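Local coordinates for antigen MTB48, Mycobacterial protein (Mycobacterium smegmatis, PDB 4WJ1) that belongs to the ESX-1 type VII secretion system and is probably involved in DNA conjugation, at least in the recipient strain, at residues K18-S24 against H176-A181; R198-W202 against G281-S285; A58-A62 against L120-M125. All blocks are in the same frame, centred on the assembly; numbering follows the deposited sequence.

In the fold
From the N terminus of this all-helical PE-PPE piece of EspB, contact 1 opens on helix 12-22 and closes only at 176-181, where helix 154-178 ends. Contact 3 lies wholly within that span: it opens on helix 40-96 and closes at 120-125, in the loop before helix 139-147. Contact 2 follows in series, running from helix 187-230 to the loop 281-285 after helix 248-272, so none of the closures cross. Phe177 of contact 1 packs on Leu199 of contact 2, and Thr59 of contact 3 packs on Trp202 of contact 2. Contact 2 therefore joins the other two, whose nearest atoms are about 9 Å apart.

Contact 1 (K18-S24 against H176-A181); sequences KAHECES and HFANPA
Lys18 and His176 join the PE and PPE domains where helix 12-22 meets the C-terminal part of helix 154-178 and the loop that follows. Lys18 CB lies 3.6 Å from Ala181 CB, and the aliphatic chain passes Asn179 O. The Lys18 NZ to His176 O hydrogen bond is 2.9 Å long and, with a C=O...N angle of 163°, runs nearly along the C=O axis. Because Lys18 bends at chi2, chi3 and chi4, its ammonium curls back to Glu21, and NZ forms a 2.8 Å salt bridge with Glu21 OE1, meeting that oxygen from above the carboxylate plane. Glu21 OE2 takes a bond of 2.7 Å from a water that also lies in the plane of the His176 ring, 2.8 Å from ND1. Ser24 covers one face of the same imidazole, its CB 3.7 Å from the ring centroid and 6° off the normal in a CH-pi contact. Ser24 N and, at 2.7 Å, Ser24 OG both donate to Glu21 O. Cys22 SG approaches Phe177 obliquely, 4.0 Å from CD1, in a sulfur-aromatic contact. Ile74 of helix 40-96 touches Lys18, Ile70 touches Cys22, and Leu199 of helix 187-230 packs on Phe177. The buried Lys18 ammonium is thus gripped by two bonds, to a carbonyl and a carboxylate, which probably favours its charged form, while serine and water hold the imidazole by face and edge, probably limiting its rotation.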
loop_
_atom_site.group_PDB
_atom_site.type_symbol
_atom_site.label_atom_id
_atom_site.label_comp_id
_atom_site.label_asym_id
_atom_site.label_seq_id
_atom_site.Cartn_x
_atom_site.Cartn_y
_atom_site.Cartn_z
ATOM N N LYS A 18 20.586 14.524 1.609
ATOM C CA LYS A 18 19.127 14.542 1.580
ATOM C C LYS A 18 18.550 13.905 0.330
ATOM O O LYS A 18 17.525 13.224 0.397
ATOM C CB LYS A 18 18.591 15.959 1.684
ATOM C CG LYS A 18 17.108 15.987 1.945
ATOM C CD LYS A 18 16.824 15.670 3.406
ATOM C CE LYS A 18 15.634 14.755 3.559
ATOM N NZ LYS A 18 16.061 13.382 3.758
ATOM N N ALA A 19 19.177 14.155 -0.816
ATOM C CA ALA A 19 18.706 13.540 -2.046
ATOM C C ALA A 19 18.889 12.033 -1.894
ATOM O O ALA A 19 18.058 11.233 -2.317
ATOM C CB ALA A 19 19.462 14.068 -3.248
ATOM N N HIS A 20 19.981 11.662 -1.247
ATOM C CA HIS A 20 20.306 10.264 -1.033
ATOM C C HIS A 20 19.261 9.617 -0.128
ATOM O O HIS A 20 18.757 8.551 -0.457
ATOM C CB HIS A 20 21.713 10.128 -0.449
ATOM C CG HIS A 20 22.090 8.731 -0.107
ATOM N ND1 HIS A 20 22.388 7.783 -1.062
ATOM C CD2 HIS A 20 22.223 8.107 1.092
ATOM C CE1 HIS A 20 22.682 6.638 -0.474
ATOM N NE2 HIS A 20 22.596 6.814 0.835
ATOM N N GLU A 21 18.903 10.270 0.980
ATOM C CA GLU A 21 17.869 9.725 1.866
ATOM C C GLU A 21 16.556 9.540 1.129
ATOM O O GLU A 21 15.852 8.557 1.356
ATOM C CB GLU A 21 17.616 10.616 3.078
ATOM C CG GLU A 21 18.751 10.726 4.068
ATOM C CD GLU A 21 18.442 11.739 5.169
ATOM O OE1 GLU A 21 18.556 12.959 4.911
ATOM O OE2 GLU A 21 18.070 11.317 6.286
ATOM N N CYS A 22 16.225 10.494 0.263
ATOM C CA CYS A 22 15.008 10.417 -0.533
ATOM C C CYS A 22 14.969 9.218 -1.460
ATOM O O CYS A 22 13.899 8.830 -1.912
ATOM C CB CYS A 22 14.846 11.676 -1.372
ATOM S SG CYS A 22 14.387 13.081 -0.389
ATOM N N GLU A 23 16.141 8.662 -1.764
ATOM C CA GLU A 23 16.262 7.520 -2.658
ATOM C C GLU A 23 16.317 6.192 -1.883
ATOM O O GLU A 23 16.575 5.140 -2.462
ATOM C CB GLU A 23 17.516 7.675 -3.529
ATOM C CG GLU A 23 17.355 8.700 -4.643
ATOM C CD GLU A 23 18.622 8.897 -5.465
ATOM O OE1 GLU A 23 19.742 8.904 -4.890
ATOM O OE2 GLU A 23 18.480 9.026 -6.700
ATOM N N SER A 24 16.091 6.260 -0.574
ATOM C CA SER A 24 16.150 5.090 0.284
ATOM C C SER A 24 15.276 3.971 -0.264
ATOM O O SER A 24 14.114 4.175 -0.593
ATOM C CB SER A 24 15.714 5.435 1.710
ATOM O OG SER A 24 16.688 6.222 2.368
ATOM N N HIS A 176 12.249 8.903 6.247
ATOM C CA HIS A 176 13.399 9.271 5.410
ATOM C C HIS A 176 13.188 10.644 4.780
ATOM O O HIS A 176 14.139 11.275 4.325
ATOM C CB HIS A 176 13.647 8.237 4.301
ATOM C CG HIS A 176 14.149 6.912 4.803
ATOM N ND1 HIS A 176 15.418 6.740 5.315
ATOM C CD2 HIS A 176 13.551 5.700 4.865
ATOM C CE1 HIS A 176 15.577 5.480 5.681
ATOM N NE2 HIS A 176 14.460 4.828 5.424
ATOM N N PHE A 177 11.937 11.093 4.753
ATOM C CA PHE A 177 11.567 12.288 4.019
ATOM C C PHE A 177 11.248 13.431 4.958
ATOM O O PHE A 177 11.302 14.588 4.561
ATOM C CB PHE A 177 10.364 12.006 3.109
ATOM C CG PHE A 177 10.604 10.903 2.145
ATOM C CD1 PHE A 177 11.174 11.158 0.920
ATOM C CD2 PHE A 177 10.313 9.582 2.489
ATOM C CE1 PHE A 177 11.431 10.117 0.031
ATOM C CE2 PHE A 177 10.564 8.546 1.611
ATOM C CZ PHE A 177 11.122 8.816 0.378
ATOM N N ALA A 178 10.934 13.107 6.209
ATOM C CA ALA A 178 10.340 14.090 7.108
ATOM C C ALA A 178 11.263 15.259 7.456
ATOM O O ALA A 178 10.796 16.356 7.707
ATOM C CB ALA A 178 9.883 13.413 8.375
ATOM N N ASN A 179 12.563 15.014 7.483
ATOM C CA ASN A 179 13.519 15.994 7.956
ATOM C C ASN A 179 14.078 16.813 6.799
ATOM O O ASN A 179 14.477 16.259 5.793
ATOM C CB ASN A 179 14.656 15.300 8.713
ATOM C CG ASN A 179 15.390 14.252 7.850
ATOM O OD1 ASN A 179 14.765 13.394 7.202
ATOM N ND2 ASN A 179 16.721 14.330 7.834
ATOM N N PRO A 180 14.092 18.143 6.936
ATOM C CA PRO A 180 14.720 18.999 5.931
ATOM C C PRO A 180 16.231 18.829 5.880
ATOM O O PRO A 180 16.822 18.602 6.921
ATOM C CB PRO A 180 14.369 20.424 6.405
ATOM C CG PRO A 180 13.182 20.255 7.290
ATOM C CD PRO A 180 13.337 18.913 7.938
ATOM N N ALA A 181 16.837 18.986 4.707
ATOM C CA ALA A 181 18.291 18.986 4.576
ATOM C C ALA A 181 18.956 19.985 5.520
ATOM O O ALA A 181 18.413 21.060 5.801
ATOM C CB ALA A 181 18.688 19.293 3.142
HETATM O O HOH W 1 16.989 8.889 6.062
#

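Contact 2 (R198-W202 against G281-S285); sequences RLSTW and GKPPS
The indole of Trp202 and the rings of Pro283 and Pro284 set the geometry, with both prolines over the same face of the tryptophan. Trp202 CG is anti to the backbone N (chi1 173°), which sends the ring out from helix 187-230 to the loop. Pro283 runs alongside the indole, pointing the same way: its CA lies 3.5 Å from the centroid of the five-membered ring, 17° off the normal, and Pro283 CB is 3.6 Å from Trp202 CE2. The Pro284 side chain crosses that of Trp202 obliquely and sets CD over the same face, 4.3 Å from the centroid of the five-membered ring. At the ring edge Trp202 NE1 donates to Gly281 O, 2.8 Å away and in the indole plane, with an N-H...O angle of 162°. Pro284 wedges against the helix, its CG 3.7 Å from Arg198 CB, while Leu199 CD1 meets Pro284 CD at 4.1 Å, the two side chains crossing at about a right angle. From Gly281 to Pro284 the backbone torsions are those of a polyproline II segment. An indole that packs its face on prolines and gives its N-H to a nearby carbonyl recalls the way SH3 domains grip proline-rich peptides, here within one PPE domain.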
loop_
_atom_site.group_PDB
_atom_site.type_symbol
_atom_site.label_atom_id
_atom_site.label_comp_id
_atom_site.label_asym_id
_atom_site.label_seq_id
_atom_site.Cartn_x
_atom_site.Cartn_y
_atom_site.Cartn_z
ATOM N N ARG A 198 4.820 16.403 2.754
ATOM C CA ARG A 198 3.672 15.795 2.107
ATOM C C ARG A 198 3.936 14.332 1.836
ATOM O O ARG A 198 3.091 13.487 2.124
ATOM C CB ARG A 198 3.333 16.509 0.807
ATOM C CG ARG A 198 2.784 17.901 1.012
ATOM C CD ARG A 198 2.114 18.428 -0.239
ATOM N NE ARG A 198 1.898 19.866 -0.129
ATOM C CZ ARG A 198 2.736 20.763 -0.632
ATOM N NH1 ARG A 198 3.820 20.332 -1.280
ATOM N NH2 ARG A 198 2.491 22.069 -0.498
ATOM N N LEU A 199 5.112 14.041 1.288
ATOM C CA LEU A 199 5.444 12.690 0.875
ATOM C C LEU A 199 5.626 11.805 2.096
ATOM O O LEU A 199 5.137 10.670 2.144
ATOM C CB LEU A 199 6.698 12.684 0.010
ATOM C CG LEU A 199 7.105 11.276 -0.436
ATOM C CD1 LEU A 199 5.946 10.578 -1.120
ATOM C CD2 LEU A 199 8.339 11.328 -1.353
ATOM N N SER A 200 6.322 12.351 3.089
ATOM C CA SER A 200 6.501 11.690 4.374
ATOM C C SER A 200 5.162 11.373 5.049
ATOM O O SER A 200 4.955 10.288 5.569
ATOM C CB SER A 200 7.359 12.559 5.289
ATOM O OG SER A 200 7.081 12.281 6.641
ATOM N N THR A 201 4.245 12.325 5.034
ATOM C CA THR A 201 2.957 12.118 5.661
ATOM C C THR A 201 2.144 11.095 4.887
ATOM O O THR A 201 1.365 10.339 5.457
ATOM C CB THR A 201 2.214 13.449 5.769
ATOM O OG1 THR A 201 2.730 14.138 6.905
ATOM C CG2 THR A 201 0.726 13.269 5.964
ATOM N N TRP A 202 2.347 11.068 3.577
ATOM C CA TRP A 202 1.582 10.186 2.728
ATOM C C TRP A 202 2.015 8.731 2.952
ATOM O O TRP A 202 1.194 7.825 2.983
ATOM C CB TRP A 202 1.754 10.593 1.276
ATOM C CG TRP A 202 1.141 9.665 0.297
ATOM C CD1 TRP A 202 -0.135 9.691 -0.170
ATOM C CD2 TRP A 202 1.791 8.579 -0.367
ATOM N NE1 TRP A 202 -0.328 8.678 -1.084
ATOM C CE2 TRP A 202 0.842 7.979 -1.220
ATOM C CE3 TRP A 202 3.084 8.051 -0.319
ATOM C CZ2 TRP A 202 1.146 6.887 -2.025
ATOM C CZ3 TRP A 202 3.387 6.960 -1.120
ATOM C CH2 TRP A 202 2.419 6.392 -1.966
ATOM N N GLY A 281 -5.026 7.164 -1.892
ATOM C CA GLY A 281 -4.765 8.276 -2.779
ATOM C C GLY A 281 -3.355 8.209 -3.337
ATOM O O GLY A 281 -2.436 7.704 -2.687
ATOM N N LYS A 282 -3.192 8.717 -4.553
ATOM C CA LYS A 282 -1.884 8.849 -5.170
ATOM C C LYS A 282 -0.957 9.660 -4.264
ATOM O O LYS A 282 -1.423 10.433 -3.420
ATOM C CB LYS A 282 -2.018 9.526 -6.536
ATOM C CG LYS A 282 -2.283 11.017 -6.424
ATOM C CD LYS A 282 -2.658 11.669 -7.752
ATOM C CE LYS A 282 -2.759 13.194 -7.593
ATOM N NZ LYS A 282 -1.480 13.807 -7.050
ATOM N N PRO A 283 0.358 9.497 -4.436
ATOM C CA PRO A 283 1.312 10.313 -3.675
ATOM C C PRO A 283 1.374 11.765 -4.163
ATOM O O PRO A 283 0.928 12.074 -5.267
ATOM C CB PRO A 283 2.638 9.607 -3.929
ATOM C CG PRO A 283 2.477 9.038 -5.293
ATOM C CD PRO A 283 1.041 8.552 -5.331
ATOM N N PRO A 284 1.922 12.664 -3.338
ATOM C CA PRO A 284 2.081 14.036 -3.829
ATOM C C PRO A 284 3.243 14.105 -4.810
ATOM O O PRO A 284 4.233 13.382 -4.653
ATOM C CB PRO A 284 2.377 14.835 -2.560
ATOM C CG PRO A 284 3.101 13.844 -1.693
ATOM C CD PRO A 284 2.418 12.514 -1.957
ATOM N N SER A 285 3.117 14.948 -5.824
ATOM C CA SER A 285 4.195 15.111 -6.780
ATOM C C SER A 285 4.780 16.492 -6.578
ATOM O O SER A 285 4.058 17.479 -6.643
ATOM C CB SER A 285 3.696 14.921 -8.217
ATOM O OG SER A 285 3.100 13.643 -8.391
#

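Contact 3 (A58-A62 against L120-M125); sequences ATFAA and LAIPSM
Ile122 faces Ala58, Thr59 and Ala62 of helix 40-96, and its side chain can be followed outward from a CB that points toward that helix. The first branch, CG1, lies against the methyl of Ala62, with CG1 to Ala62 CB at 3.7 Å. Its end, CD1, is just as near, 3.7 Å from Ala62 CB, and reaches on toward the CA of Thr59; beyond the tip CD1 also touches Lys282 of the C-terminal loop. With CG1 anti to the carbonyl carbon (chi1 -52°), the other branch, CG2, is directed to the residues one turn earlier, within 4.0 Å of Thr59 OG1, a hydroxyl already bonded to Lys55 O, and also meets the methyl of Ala58. That methyl also touches the ring of Pro123 and CE of Met125, a selenomethionine here. At the other end Leu120, with CG anti to its backbone N (chi1 -177°), lays CD2 against the helix backbone, 3.4 Å from Ala61 O. Two waters supply the polar links. One donates to Ala58 O at 2.7 Å and to Ala121 O at 2.9 Å; the other donates to Ala62 O at 3.0 Å and accepts from Leu120 N at 2.8 Å. Small alanines let the loop lie close to the helix, so aliphatic contacts and water bridges, rather than direct polar bonds, hold these two segments together.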
loop_
_atom_site.group_PDB
_atom_site.type_symbol
_atom_site.label_atom_id
_atom_site.label_comp_id
_atom_site.label_asym_id
_atom_site.label_seq_id
_atom_site.Cartn_x
_atom_site.Cartn_y
_atom_site.Cartn_z
ATOM N N ALA A 58 0.797 -0.986 -6.430
ATOM C CA ALA A 58 0.999 -0.095 -7.565
ATOM C C ALA A 58 1.136 1.352 -7.084
ATOM O O ALA A 58 1.935 2.117 -7.612
ATOM C CB ALA A 58 -0.133 -0.222 -8.548
ATOM N N THR A 59 0.360 1.697 -6.063
ATOM C CA THR A 59 0.367 3.032 -5.481
ATOM C C THR A 59 1.708 3.290 -4.814
ATOM O O THR A 59 2.274 4.375 -4.940
ATOM C CB THR A 59 -0.788 3.194 -4.469
ATOM O OG1 THR A 59 -2.037 3.064 -5.161
ATOM C CG2 THR A 59 -0.743 4.541 -3.774
ATOM N N PHE A 60 2.229 2.276 -4.128
ATOM C CA PHE A 60 3.517 2.390 -3.459
ATOM C C PHE A 60 4.595 2.639 -4.497
ATOM O O PHE A 60 5.538 3.376 -4.248
ATOM C CB PHE A 60 3.847 1.124 -2.664
ATOM C CG PHE A 60 2.866 0.805 -1.562
ATOM C CD1 PHE A 60 1.995 1.768 -1.080
ATOM C CD2 PHE A 60 2.829 -0.467 -1.001
ATOM C CE1 PHE A 60 1.094 1.476 -0.065
ATOM C CE2 PHE A 60 1.938 -0.770 0.015
ATOM C CZ PHE A 60 1.070 0.202 0.485
ATOM N N ALA A 61 4.465 2.003 -5.660
ATOM C CA ALA A 61 5.450 2.193 -6.726
ATOM C C ALA A 61 5.415 3.646 -7.226
ATOM O O ALA A 61 6.453 4.205 -7.583
ATOM C CB ALA A 61 5.206 1.235 -7.874
ATOM N N ALA A 62 4.227 4.245 -7.271
ATOM C CA ALA A 62 4.120 5.654 -7.643
ATOM C C ALA A 62 4.815 6.498 -6.578
ATOM O O ALA A 62 5.521 7.457 -6.896
ATOM C CB ALA A 62 2.676 6.064 -7.804
ATOM N N LEU A 120 4.537 8.633 -11.725
ATOM C CA LEU A 120 4.305 7.293 -12.259
ATOM C C LEU A 120 2.804 7.016 -12.418
ATOM O O LEU A 120 2.007 7.349 -11.539
ATOM C CB LEU A 120 4.944 6.236 -11.349
ATOM C CG LEU A 120 4.832 4.791 -11.835
ATOM C CD1 LEU A 120 5.665 4.588 -13.090
ATOM C CD2 LEU A 120 5.230 3.789 -10.750
ATOM N N ALA A 121 2.421 6.425 -13.547
ATOM C CA ALA A 121 1.038 6.001 -13.756
ATOM C C ALA A 121 0.643 4.905 -12.773
ATOM O O ALA A 121 1.402 3.957 -12.546
ATOM C CB ALA A 121 0.838 5.511 -15.183
ATOM N N ILE A 122 -0.552 5.037 -12.202
ATOM C CA ILE A 122 -1.130 3.996 -11.358
ATOM C C ILE A 122 -2.244 3.276 -12.129
ATOM O O ILE A 122 -3.363 3.789 -12.253
ATOM C CB ILE A 122 -1.676 4.584 -10.041
ATOM C CG1 ILE A 122 -0.601 5.426 -9.349
ATOM C CG2 ILE A 122 -2.203 3.480 -9.116
ATOM C CD1 ILE A 122 -1.046 6.002 -8.027
ATOM N N PRO A 123 -1.933 2.080 -12.658
ATOM C CA PRO A 123 -2.827 1.355 -13.568
ATOM C C PRO A 123 -4.226 1.171 -13.000
ATOM O O PRO A 123 -4.388 1.003 -11.792
ATOM C CB PRO A 123 -2.133 0.000 -13.736
ATOM C CG PRO A 123 -1.273 -0.127 -12.543
ATOM C CD PRO A 123 -0.774 1.259 -12.286
ATOM N N SER A 124 -5.228 1.219 -13.871
ATOM C CA SER A 124 -6.607 1.014 -13.452
ATOM C C SER A 124 -6.891 -0.463 -13.223
ATOM O O SER A 124 -6.605 -1.318 -14.067
ATOM C CB SER A 124 -7.563 1.578 -14.488
ATOM O OG SER A 124 -7.405 2.985 -14.594
HETATM N N MSE A 125 -7.434 -0.763 -12.054
HETATM C CA MSE A 125 -7.856 -2.117 -11.738
HETATM C C MSE A 125 -9.330 -2.078 -11.345
HETATM O O MSE A 125 -9.716 -1.325 -10.448
HETATM C CB MSE A 125 -6.979 -2.699 -10.622
HETATM C CG MSE A 125 -5.514 -2.860 -11.023
HETATM SE SE MSE A 125 -4.181 -2.664 -9.601
HETATM C CE MSE A 125 -4.226 -0.737 -9.385
HETATM O O HOH W 2 1.973 2.203 -10.358
HETATM O O HOH W 3 4.253 9.185 -9.032
#